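Local atomic coordinates of truncated hemoglobin 4 (Chlamydomonas reinhardtii, PDB entry 6BME), a protein that binds heme b, its iron held on both axial sides by protein side chains, through a 2-on-2 globin domain, and probably binds oxygen as its family generally does. Residues R35-M39 and V40-A44; D64-M67 and G68-L72; H71-N75 and R76-L80; M97-G100 and Q101-D105. One frame throughout, in Å; residues are numbered along the deposited sequence.

Contact 1. Residues R35-M39 and V40-A44. With HEM (protoporphyrin IX containing Fe), chain C.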
# COMPACT_ATOMS: atom_id res chain seq x y z
N ARG A 35 -2.01 6.32 13.65
CA ARG A 35 -2.30 6.47 15.07
C ARG A 35 -3.70 5.96 15.41
O ARG A 35 -4.68 6.34 14.77
CB ARG A 35 -2.17 7.94 15.47
CG ARG A 35 -0.72 8.40 15.49
CD ARG A 35 -0.56 9.88 15.74
NE ARG A 35 0.83 10.26 15.56
CZ ARG A 35 1.32 11.47 15.79
NH1 ARG A 35 0.51 12.43 16.22
NH2 ARG A 35 2.61 11.71 15.59
N GLY A 36 -3.78 5.10 16.41
CA GLY A 36 -5.05 4.54 16.80
C GLY A 36 -5.51 3.34 16.00
O GLY A 36 -6.54 2.75 16.35
N VAL A 37 -4.79 2.95 14.95
CA VAL A 37 -5.14 1.76 14.18
C VAL A 37 -4.47 0.55 14.82
O VAL A 37 -3.24 0.48 14.91
CB VAL A 37 -4.73 1.89 12.71
CG1 VAL A 37 -5.33 0.72 11.93
CG2 VAL A 37 -5.21 3.21 12.13
N ASP A 38 -5.28 -0.43 15.21
CA ASP A 38 -4.76 -1.61 15.87
C ASP A 38 -3.84 -2.39 14.93
O ASP A 38 -3.96 -2.31 13.71
CB ASP A 38 -5.92 -2.51 16.35
CG ASP A 38 -6.54 -3.30 15.22
OD1 ASP A 38 -5.99 -4.38 14.89
OD2 ASP A 38 -7.58 -2.86 14.67
N MET A 39 -2.92 -3.14 15.52
CA MET A 39 -1.84 -3.76 14.75
C MET A 39 -2.35 -4.90 13.87
O MET A 39 -1.75 -5.19 12.83
CB MET A 39 -0.76 -4.28 15.70
CG MET A 39 0.53 -4.68 15.00
SD MET A 39 1.63 -3.27 14.74
CE MET A 39 2.18 -2.98 16.42
N VAL A 40 -3.42 -5.58 14.28
CA VAL A 40 -3.96 -6.65 13.45
C VAL A 40 -4.50 -6.07 12.15
O VAL A 40 -4.19 -6.55 11.05
CB VAL A 40 -5.03 -7.45 14.23
CG1 VAL A 40 -5.74 -8.44 13.32
CG2 VAL A 40 -4.40 -8.17 15.41
N THR A 41 -5.29 -5.00 12.26
CA THR A 41 -5.78 -4.31 11.07
C THR A 41 -4.63 -3.85 10.18
O THR A 41 -4.71 -3.98 8.96
CB THR A 41 -6.64 -3.12 11.50
OG1 THR A 41 -7.76 -3.60 12.28
CG2 THR A 41 -7.13 -2.36 10.30
N LEU A 42 -3.56 -3.32 10.78
CA LEU A 42 -2.46 -2.78 9.99
C LEU A 42 -1.71 -3.89 9.26
O LEU A 42 -1.41 -3.77 8.06
CB LEU A 42 -1.49 -2.00 10.88
CG LEU A 42 -1.94 -0.60 11.31
CD1 LEU A 42 -0.83 0.11 12.06
CD2 LEU A 42 -2.38 0.19 10.09
N ILE A 43 -1.39 -4.97 9.97
CA ILE A 43 -0.71 -6.09 9.33
C ILE A 43 -1.58 -6.66 8.21
O ILE A 43 -1.09 -6.98 7.13
CB ILE A 43 -0.33 -7.16 10.37
CG1 ILE A 43 0.69 -6.60 11.35
CG2 ILE A 43 0.22 -8.42 9.70
CD1 ILE A 43 1.96 -6.11 10.69
N ALA A 44 -2.89 -6.77 8.46
CA ALA A 44 -3.78 -7.27 7.42
C ALA A 44 -3.81 -6.33 6.22
O ALA A 44 -3.81 -6.77 5.07
CB ALA A 44 -5.20 -7.48 7.97
CHA HEM C . -6.71 0.72 5.21
CHB HEM C . -4.86 -0.88 1.04
CHC HEM C . -3.04 3.54 0.31
CHD HEM C . -3.47 4.35 5.05
C1A HEM C . -6.44 -0.13 4.16
C2A HEM C . -6.88 -1.50 3.96
C3A HEM C . -6.34 -1.92 2.80
C4A HEM C . -5.56 -0.85 2.23
CMA HEM C . -6.50 -3.29 2.11
CAA HEM C . -7.81 -2.34 4.90
CBA HEM C . -7.21 -2.51 6.30
CGA HEM C . -7.99 -3.50 7.15
O1A HEM C . -9.20 -3.25 7.44
O2A HEM C . -7.37 -4.52 7.56
C1B HEM C . -4.32 0.22 0.42
C2B HEM C . -3.98 0.35 -0.99
C3B HEM C . -3.49 1.58 -1.17
C4B HEM C . -3.48 2.26 0.10
CMB HEM C . -4.18 -0.74 -2.06
CAB HEM C . -2.95 2.25 -2.46
CBB HEM C . -2.49 1.58 -3.52
C1C HEM C . -2.91 4.11 1.55
C2C HEM C . -2.19 5.32 1.84
C3C HEM C . -2.27 5.55 3.15
C4C HEM C . -3.08 4.49 3.73
CMC HEM C . -1.42 6.16 0.80
CAC HEM C . -1.61 6.74 3.87
CBC HEM C . -1.11 6.60 5.10
C1D HEM C . -4.45 3.48 5.48
C2D HEM C . -5.08 3.48 6.79
C3D HEM C . -5.96 2.48 6.83
C4D HEM C . -5.94 1.81 5.55
CMD HEM C . -4.74 4.46 7.92
CAD HEM C . -6.86 2.04 8.02
CBD HEM C . -8.08 2.95 8.12
CGD HEM C . -8.87 2.50 9.33
O1D HEM C . -8.98 1.27 9.56
O2D HEM C . -9.41 3.37 10.05
NA HEM C . -5.63 0.22 3.10
NB HEM C . -4.00 1.41 1.05
NC HEM C . -3.45 3.65 2.72
ND HEM C . -5.01 2.45 4.74
FE HEM C . -4.50 1.93 2.91

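Contact 2. Residues D64-M67 and G68-L72. With HEM (protoporphyrin IX containing Fe), chain C.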
# COMPACT_ATOMS: atom_id res chain seq x y z
N ASP A 64 -13.49 -0.27 -3.54
CA ASP A 64 -13.17 -0.65 -2.17
C ASP A 64 -12.02 0.18 -1.62
O ASP A 64 -12.02 0.55 -0.44
CB ASP A 64 -12.85 -2.15 -2.10
CG ASP A 64 -13.94 -3.00 -2.71
OD1 ASP A 64 -15.04 -3.07 -2.14
OD2 ASP A 64 -13.70 -3.60 -3.78
N ILE A 65 -11.03 0.50 -2.46
CA ILE A 65 -9.95 1.37 -2.02
C ILE A 65 -10.50 2.74 -1.62
O ILE A 65 -10.10 3.30 -0.60
CB ILE A 65 -8.88 1.50 -3.12
CG1 ILE A 65 -8.22 0.13 -3.36
CG2 ILE A 65 -7.84 2.55 -2.71
CD1 ILE A 65 -7.41 0.06 -4.62
N VAL A 66 -11.43 3.28 -2.42
CA VAL A 66 -12.00 4.58 -2.08
C VAL A 66 -12.78 4.50 -0.77
O VAL A 66 -12.59 5.32 0.13
CB VAL A 66 -12.88 5.12 -3.22
CG1 VAL A 66 -13.43 6.47 -2.81
CG2 VAL A 66 -12.07 5.25 -4.50
N MET A 67 -13.65 3.50 -0.65
CA MET A 67 -14.47 3.41 0.56
C MET A 67 -13.61 3.20 1.80
O MET A 67 -13.98 3.65 2.89
CB MET A 67 -15.50 2.28 0.43
CG MET A 67 -16.63 2.59 -0.56
SD MET A 67 -17.90 1.33 -0.71
CE MET A 67 -16.93 -0.03 -1.31
N GLY A 68 -12.47 2.53 1.66
CA GLY A 68 -11.59 2.32 2.81
C GLY A 68 -10.77 3.54 3.21
O GLY A 68 -10.32 3.61 4.37
N HIS A 69 -10.55 4.49 2.30
CA HIS A 69 -9.66 5.62 2.55
C HIS A 69 -10.34 6.98 2.47
O HIS A 69 -9.69 7.98 2.79
CB HIS A 69 -8.48 5.60 1.56
CG HIS A 69 -7.64 4.37 1.68
ND1 HIS A 69 -7.97 3.18 1.08
CD2 HIS A 69 -6.49 4.14 2.37
CE1 HIS A 69 -7.07 2.26 1.39
NE2 HIS A 69 -6.16 2.82 2.17
N ALA A 70 -11.62 7.04 2.08
CA ALA A 70 -12.27 8.32 1.84
C ALA A 70 -12.25 9.20 3.09
O ALA A 70 -12.03 10.41 3.00
CB ALA A 70 -13.70 8.11 1.36
N HIS A 71 -12.44 8.60 4.27
CA HIS A 71 -12.43 9.39 5.49
C HIS A 71 -11.08 10.05 5.75
O HIS A 71 -11.03 11.15 6.32
CB HIS A 71 -12.85 8.53 6.69
CG HIS A 71 -11.82 7.53 7.12
ND1 HIS A 71 -11.54 6.39 6.40
CD2 HIS A 71 -11.02 7.49 8.21
CE1 HIS A 71 -10.61 5.69 7.02
NE2 HIS A 71 -10.28 6.34 8.13
N LEU A 72 -9.97 9.42 5.32
CA LEU A 72 -8.66 10.04 5.51
C LEU A 72 -8.47 11.23 4.58
O LEU A 72 -7.86 12.24 4.97
CB LEU A 72 -7.55 9.01 5.25
CG LEU A 72 -7.63 7.75 6.12
CD1 LEU A 72 -6.69 6.67 5.61
CD2 LEU A 72 -7.34 8.07 7.57
CHA HEM C . -6.71 0.72 5.21
CHB HEM C . -4.86 -0.88 1.04
CHC HEM C . -3.04 3.54 0.31
CHD HEM C . -3.47 4.35 5.05
C1A HEM C . -6.44 -0.13 4.16
C2A HEM C . -6.88 -1.50 3.96
C3A HEM C . -6.34 -1.92 2.80
C4A HEM C . -5.56 -0.85 2.23
CMA HEM C . -6.50 -3.29 2.11
CAA HEM C . -7.81 -2.34 4.90
CBA HEM C . -7.21 -2.51 6.30
CGA HEM C . -7.99 -3.50 7.15
O1A HEM C . -9.20 -3.25 7.44
O2A HEM C . -7.37 -4.52 7.56
C1B HEM C . -4.32 0.22 0.42
C2B HEM C . -3.98 0.35 -0.99
C3B HEM C . -3.49 1.58 -1.17
C4B HEM C . -3.48 2.26 0.10
CMB HEM C . -4.18 -0.74 -2.06
CAB HEM C . -2.95 2.25 -2.46
CBB HEM C . -2.49 1.58 -3.52
C1C HEM C . -2.91 4.11 1.55
C2C HEM C . -2.19 5.32 1.84
C3C HEM C . -2.27 5.55 3.15
C4C HEM C . -3.08 4.49 3.73
CMC HEM C . -1.42 6.16 0.80
CAC HEM C . -1.61 6.74 3.87
CBC HEM C . -1.11 6.60 5.10
C1D HEM C . -4.45 3.48 5.48
C2D HEM C . -5.08 3.48 6.79
C3D HEM C . -5.96 2.48 6.83
C4D HEM C . -5.94 1.81 5.55
CMD HEM C . -4.74 4.46 7.92
CAD HEM C . -6.86 2.04 8.02
CBD HEM C . -8.08 2.95 8.12
CGD HEM C . -8.87 2.50 9.33
O1D HEM C . -8.98 1.27 9.56
O2D HEM C . -9.41 3.37 10.05
NA HEM C . -5.63 0.22 3.10
NB HEM C . -4.00 1.41 1.05
NC HEM C . -3.45 3.65 2.72
ND HEM C . -5.01 2.45 4.74
FE HEM C . -4.50 1.93 2.91
O HOH W 1 -13.72 5.83 4.54

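Contact 3. Residues H71-N75 and R76-L80. With HEM (protoporphyrin IX containing Fe), chain C.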
# COMPACT_ATOMS: atom_id res chain seq x y z
N HIS A 71 -12.44 8.60 4.27
CA HIS A 71 -12.43 9.39 5.49
C HIS A 71 -11.08 10.05 5.75
O HIS A 71 -11.03 11.15 6.32
CB HIS A 71 -12.85 8.53 6.69
CG HIS A 71 -11.82 7.53 7.12
ND1 HIS A 71 -11.54 6.39 6.40
CD2 HIS A 71 -11.02 7.49 8.21
CE1 HIS A 71 -10.61 5.69 7.02
NE2 HIS A 71 -10.28 6.34 8.13
N LEU A 72 -9.97 9.42 5.32
CA LEU A 72 -8.66 10.04 5.51
C LEU A 72 -8.47 11.23 4.58
O LEU A 72 -7.86 12.24 4.97
CB LEU A 72 -7.55 9.01 5.25
CG LEU A 72 -7.63 7.75 6.12
CD1 LEU A 72 -6.69 6.67 5.61
CD2 LEU A 72 -7.34 8.07 7.57
N ILE A 73 -8.97 11.12 3.35
CA ILE A 73 -8.87 12.20 2.38
C ILE A 73 -9.77 13.36 2.78
O ILE A 73 -9.42 14.53 2.60
CB ILE A 73 -9.22 11.68 0.97
CG1 ILE A 73 -8.20 10.63 0.52
CG2 ILE A 73 -9.27 12.82 -0.06
CD1 ILE A 73 -8.65 9.85 -0.72
N ILE A 74 -10.96 13.06 3.31
CA ILE A 74 -11.94 14.09 3.60
C ILE A 74 -11.71 14.74 4.96
O ILE A 74 -11.87 15.95 5.12
CB ILE A 74 -13.36 13.49 3.50
CG1 ILE A 74 -13.67 13.15 2.05
CG2 ILE A 74 -14.39 14.46 4.08
CD1 ILE A 74 -14.87 12.21 1.88
N ASN A 75 -11.32 13.95 5.96
CA ASN A 75 -11.24 14.44 7.33
C ASN A 75 -9.81 14.58 7.83
O ASN A 75 -9.60 15.20 8.88
CB ASN A 75 -12.00 13.50 8.27
CG ASN A 75 -13.51 13.58 8.09
OD1 ASN A 75 -14.04 14.56 7.57
ND2 ASN A 75 -14.21 12.54 8.55
N ARG A 76 -8.81 14.03 7.13
CA ARG A 76 -7.44 14.03 7.64
C ARG A 76 -6.40 14.52 6.63
O ARG A 76 -5.20 14.35 6.88
CB ARG A 76 -7.07 12.62 8.13
CG ARG A 76 -8.07 11.96 9.09
CD ARG A 76 -7.79 12.28 10.55
NE ARG A 76 -6.48 11.76 10.96
CZ ARG A 76 -6.22 10.49 11.24
NH1 ARG A 76 -7.18 9.58 11.14
NH2 ARG A 76 -5.00 10.13 11.59
N GLY A 77 -6.81 15.08 5.49
CA GLY A 77 -5.86 15.67 4.57
C GLY A 77 -4.97 14.69 3.83
O GLY A 77 -3.88 15.08 3.39
N LEU A 78 -5.39 13.44 3.68
CA LEU A 78 -4.61 12.46 2.93
C LEU A 78 -4.53 12.89 1.46
O LEU A 78 -5.55 13.26 0.86
CB LEU A 78 -5.25 11.08 3.04
CG LEU A 78 -4.43 9.95 2.40
CD1 LEU A 78 -3.13 9.86 3.15
CD2 LEU A 78 -5.18 8.60 2.42
N ASN A 79 -3.33 12.86 0.89
CA ASN A 79 -3.16 13.46 -0.44
C ASN A 79 -2.21 12.64 -1.30
O ASN A 79 -1.70 11.58 -0.90
CB ASN A 79 -2.72 14.93 -0.32
CG ASN A 79 -1.35 15.09 0.33
OD1 ASN A 79 -0.42 14.37 0.01
ND2 ASN A 79 -1.23 16.05 1.24
N LEU A 80 -1.97 13.14 -2.52
CA LEU A 80 -1.15 12.42 -3.48
C LEU A 80 0.30 12.31 -3.03
O LEU A 80 0.99 11.34 -3.39
CB LEU A 80 -1.23 13.11 -4.85
CG LEU A 80 -2.53 12.93 -5.64
CD1 LEU A 80 -2.49 13.75 -6.89
CD2 LEU A 80 -2.77 11.44 -5.97
CHA HEM C . -6.71 0.72 5.21
CHB HEM C . -4.86 -0.88 1.04
CHC HEM C . -3.04 3.54 0.31
CHD HEM C . -3.47 4.35 5.05
C1A HEM C . -6.44 -0.13 4.16
C2A HEM C . -6.88 -1.50 3.96
C3A HEM C . -6.34 -1.92 2.80
C4A HEM C . -5.56 -0.85 2.23
CMA HEM C . -6.50 -3.29 2.11
CAA HEM C . -7.81 -2.34 4.90
CBA HEM C . -7.21 -2.51 6.30
CGA HEM C . -7.99 -3.50 7.15
O1A HEM C . -9.20 -3.25 7.44
O2A HEM C . -7.37 -4.52 7.56
C1B HEM C . -4.32 0.22 0.42
C2B HEM C . -3.98 0.35 -0.99
C3B HEM C . -3.49 1.58 -1.17
C4B HEM C . -3.48 2.26 0.10
CMB HEM C . -4.18 -0.74 -2.06
CAB HEM C . -2.95 2.25 -2.46
CBB HEM C . -2.49 1.58 -3.52
C1C HEM C . -2.91 4.11 1.55
C2C HEM C . -2.19 5.32 1.84
C3C HEM C . -2.27 5.55 3.15
C4C HEM C . -3.08 4.49 3.73
CMC HEM C . -1.42 6.16 0.80
CAC HEM C . -1.61 6.74 3.87
CBC HEM C . -1.11 6.60 5.10
C1D HEM C . -4.45 3.48 5.48
C2D HEM C . -5.08 3.48 6.79
C3D HEM C . -5.96 2.48 6.83
C4D HEM C . -5.94 1.81 5.55
CMD HEM C . -4.74 4.46 7.92
CAD HEM C . -6.86 2.04 8.02
CBD HEM C . -8.08 2.95 8.12
CGD HEM C . -8.87 2.50 9.33
O1D HEM C . -8.98 1.27 9.56
O2D HEM C . -9.41 3.37 10.05
NA HEM C . -5.63 0.22 3.10
NB HEM C . -4.00 1.41 1.05
NC HEM C . -3.45 3.65 2.72
ND HEM C . -5.01 2.45 4.74
FE HEM C . -4.50 1.93 2.91
O HOH W 2 -7.23 15.43 1.39
O HOH W 3 -9.09 16.65 4.50

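Contact 4. Residues M97-G100 and Q101-D105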
# COMPACT_ATOMS: atom_id res chain seq x y z
N MET A 97 14.26 -6.70 -0.64
CA MET A 97 14.07 -8.13 -0.52
C MET A 97 14.59 -8.90 -1.73
O MET A 97 14.38 -10.11 -1.83
CB MET A 97 12.59 -8.43 -0.30
CG MET A 97 12.05 -7.88 1.02
SD MET A 97 12.79 -8.68 2.46
CE MET A 97 12.45 -10.40 2.08
N GLY A 98 15.26 -8.22 -2.66
CA GLY A 98 15.78 -8.89 -3.83
C GLY A 98 14.75 -9.26 -4.87
O GLY A 98 14.97 -10.19 -5.64
N VAL A 99 13.61 -8.57 -4.91
CA VAL A 99 12.61 -8.82 -5.94
C VAL A 99 13.08 -8.21 -7.26
O VAL A 99 13.62 -7.11 -7.28
CB VAL A 99 11.24 -8.26 -5.51
CG1 VAL A 99 10.23 -8.41 -6.63
CG2 VAL A 99 10.76 -8.96 -4.25
N GLY A 100 12.87 -8.93 -8.36
CA GLY A 100 13.41 -8.52 -9.63
C GLY A 100 12.59 -7.45 -10.33
O GLY A 100 11.48 -7.11 -9.93
N GLN A 101 13.17 -6.95 -11.43
CA GLN A 101 12.64 -5.76 -12.09
C GLN A 101 11.30 -6.01 -12.76
O GLN A 101 10.45 -5.11 -12.81
CB GLN A 101 13.65 -5.26 -13.13
CG GLN A 101 13.25 -3.96 -13.81
CD GLN A 101 13.25 -2.79 -12.85
OE1 GLN A 101 14.26 -2.52 -12.19
NE2 GLN A 101 12.12 -2.11 -12.75
N GLU A 102 11.09 -7.21 -13.31
CA GLU A 102 9.81 -7.49 -13.96
C GLU A 102 8.67 -7.41 -12.96
O GLU A 102 7.61 -6.84 -13.25
CB GLU A 102 9.86 -8.86 -14.64
CG GLU A 102 8.74 -9.08 -15.64
CD GLU A 102 9.00 -10.25 -16.58
OE1 GLU A 102 10.18 -10.54 -16.85
OE2 GLU A 102 8.03 -10.88 -17.04
N LEU A 103 8.87 -7.95 -11.75
CA LEU A 103 7.86 -7.86 -10.71
C LEU A 103 7.70 -6.43 -10.19
O LEU A 103 6.58 -5.99 -9.90
CB LEU A 103 8.19 -8.82 -9.56
CG LEU A 103 8.02 -10.32 -9.85
CD1 LEU A 103 8.46 -11.16 -8.66
CD2 LEU A 103 6.57 -10.62 -10.21
N ILE A 104 8.81 -5.69 -10.06
CA ILE A 104 8.71 -4.28 -9.69
C ILE A 104 7.80 -3.53 -10.65
O ILE A 104 6.90 -2.79 -10.25
CB ILE A 104 10.10 -3.62 -9.64
CG1 ILE A 104 11.02 -4.35 -8.68
CG2 ILE A 104 9.98 -2.13 -9.25
CD1 ILE A 104 10.46 -4.48 -7.35
N ASP A 105 8.07 -3.68 -11.95
CA ASP A 105 7.30 -2.96 -12.97
C ASP A 105 5.83 -3.30 -12.88
O ASP A 105 4.97 -2.42 -12.98
CB ASP A 105 7.85 -3.27 -14.36
CG ASP A 105 9.18 -2.57 -14.66
OD1 ASP A 105 9.47 -1.53 -14.04
OD2 ASP A 105 9.94 -3.06 -15.53

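Contact 1. Residues R35-M39 and V40-A44
Both oxygens of the D38 carboxylate are gripped by T41, one from the backbone and one from the side chain. T41 N donates to D38 OD1 over 2.8 Å along a nearly straight path (170°), coming from above the carboxylate plane. The hydroxyl T41 OG1 gives its proton to D38 OD2 at a short 2.5 Å, on the syn side of that oxygen. In D38, CG stands between the backbone N and the carbonyl carbon (chi1 77°), which brings the carboxylate back over the first turn. With its rotation fixed by two bonds, the charge sits beside the start of helix 39-53, whose end would be expected to stabilise it. This is a worked case of N-capping, here combined with a hydrophobic staple: V37, just before the cap, and L42, four residues after it, cross at about a right angle, V37 CG1 resting 3.5 Å from L42 CD2. The helical bonding begins here, L42 N reaching D38 O and I43 N reaching M39 O, while Y21 of helix 10-25 touches both L42 and M39. T41 also faces the cofactor, its CG2 methyl lying 3.5 Å from the propionate carbon CGA of the heme. Exchanging T41 for an alanine would probably leave D38 OD2 without its hydroxyl mate, the carboxylate keeping only the backbone N-H of the two bonds, and open a gap beside that propionate. One turn further, A44 brings CB to 3.7 Å from the propionate oxygen O2A.

Contact 2. Residues D64-M67 and G68-L72
I65 and H69 carry the tight side of this turn of helix 62-75, where the carbonyl of one residue steers the imidazole of the other. H69 ND1 donates to I65 O over 2.7 Å at 162°. The oxygen lies in the ring plane, and the N-H meets one of its lone pairs in the carbonyl plane. H69 N adds a weak bond to the same oxygen, and I65 CG2 lies 3.8 Å from H69 ND1. Held at this edge, the ring directs NE2 to the heme iron at 2.0 Å, as the proximal histidine of a globin does; K45 supplies the other axial ligand, and F118 meets the ring edge to face.

The outward side is looser. V66 CG1 and A70 CB stand 4.5 Å apart, M67 is exposed, and a water replaces direct contact: it donates to M67 O and hydrogen-bonds H71 ND1 at 2.9 Å. This is where the helix kinks. H71 NE2 lies 3.6 Å from the propionate oxygen O2D of the heme.

Because H69 ND1 donates to I65 O, the imidazole is likely to be polarised, making NE2 a stronger electron donor to the iron, while its rotation about the iron bond is restrained.

Contact 3. Residues H71-N75 and R76-L80
L72 O takes two backbone donors from opposite faces of its carbonyl plane, R76 N and L78 N, each at 3.0 Å. This is the C-terminal end of helix 62-75, the helix that carries the proximal histidine H69: beside the ordinary i+4 bond of R76 N, the bond from L78 N, six residues on, closes the last turn. The chain reverses at G77, whose phi is positive (71°), just after the helix. Two waters bridge this turn to the loop. One accepts from G77 N and donates to I73 O, and weakly to I74 O; the other joins I73 O to L78 O, 2.7 Å from the former. N79 then caps helix 80-96 by accepting from H82 N.

Side chains close the turn as well. L78 CD2 packs 3.7 Å from L72 CB, while L78 CB rests 3.9 Å from I73 CG1, whose side chain also touches Y123. R76, bent at chi2 and chi3 (-90° and -62°), doubles back so that NH1 comes to 3.9 Å from L72 CD2. The two leucines also line the heme pocket: L72 CD1 meets the ring methyl CMD of the heme at 3.7 Å, and L78, leaning on F33 as well, sets CD1 3.5 Å from the vinyl carbon CAC.

Contact 4. Residues M97-G100 and Q101-D105
The flat amide of Q101, the residue that follows G100, meets the carboxylate of D105, one helical turn on. The carboxylate oxygen D105 OD1 lies almost in the amide plane, 3.0 Å from Q101 NE2, whereas NE2 in turn stands well above the carboxylate plane; the two flat groups are therefore not coplanar, and the bond is somewhat bent. The carbonyl of G100 opens the helical bonding. G100 O accepts from I104 N at 3.0 Å and 161°, in the carbonyl plane, and I104 CG1 comes close to the same oxygen, at 3.1 Å.

The corner illustrates how one helix can stop and the next start within a few residues. G98, with positive phi, completes the Schellman motif that ends helix 80-96, in which V99 N bonds back to L94 O. G100 is the N-cap of helix 101-114, and V99 before it and I104 four residues after it form a hydrophobic staple. V99 CG1 touches both apolar partners: it lies 3.6 Å from L103 CB, crossing that side chain at about a right angle, and 4.0 Å from I104 CD1. The bend of I104 at chi2 (-55°) carries CD1 back to it. With an alanine at I104 the backbone bond could remain, but the staple is likely to be lost, a gap opening beside V99 CG1. V99 and I104 both rest on L94 of helix 80-96, and M97 packs against A15, T16 and V19 of helix 10-25.

All four contacts lie in one globin domain and follow one another along the chain, contacts 2 and 3 overlapping at H71 and L72 on helix 62-75, their centres 9 Å apart. Contact 1, at the start of helix 39-53, has its centre 16 Å from that of contact 2 and 18 Å from that of contact 3; it touches neither, yet all three meet the heme, which bridges them. Contact 4, between helices 80-96 and 101-114, is on the opposite side of the chain's centre, 27 to 30 Å from the others between centres. A helix start (contact 1), a mid-helix turn (contact 2) and a helix end (contact 3) thus border the heme, while contact 4 is a corner remote from the iron.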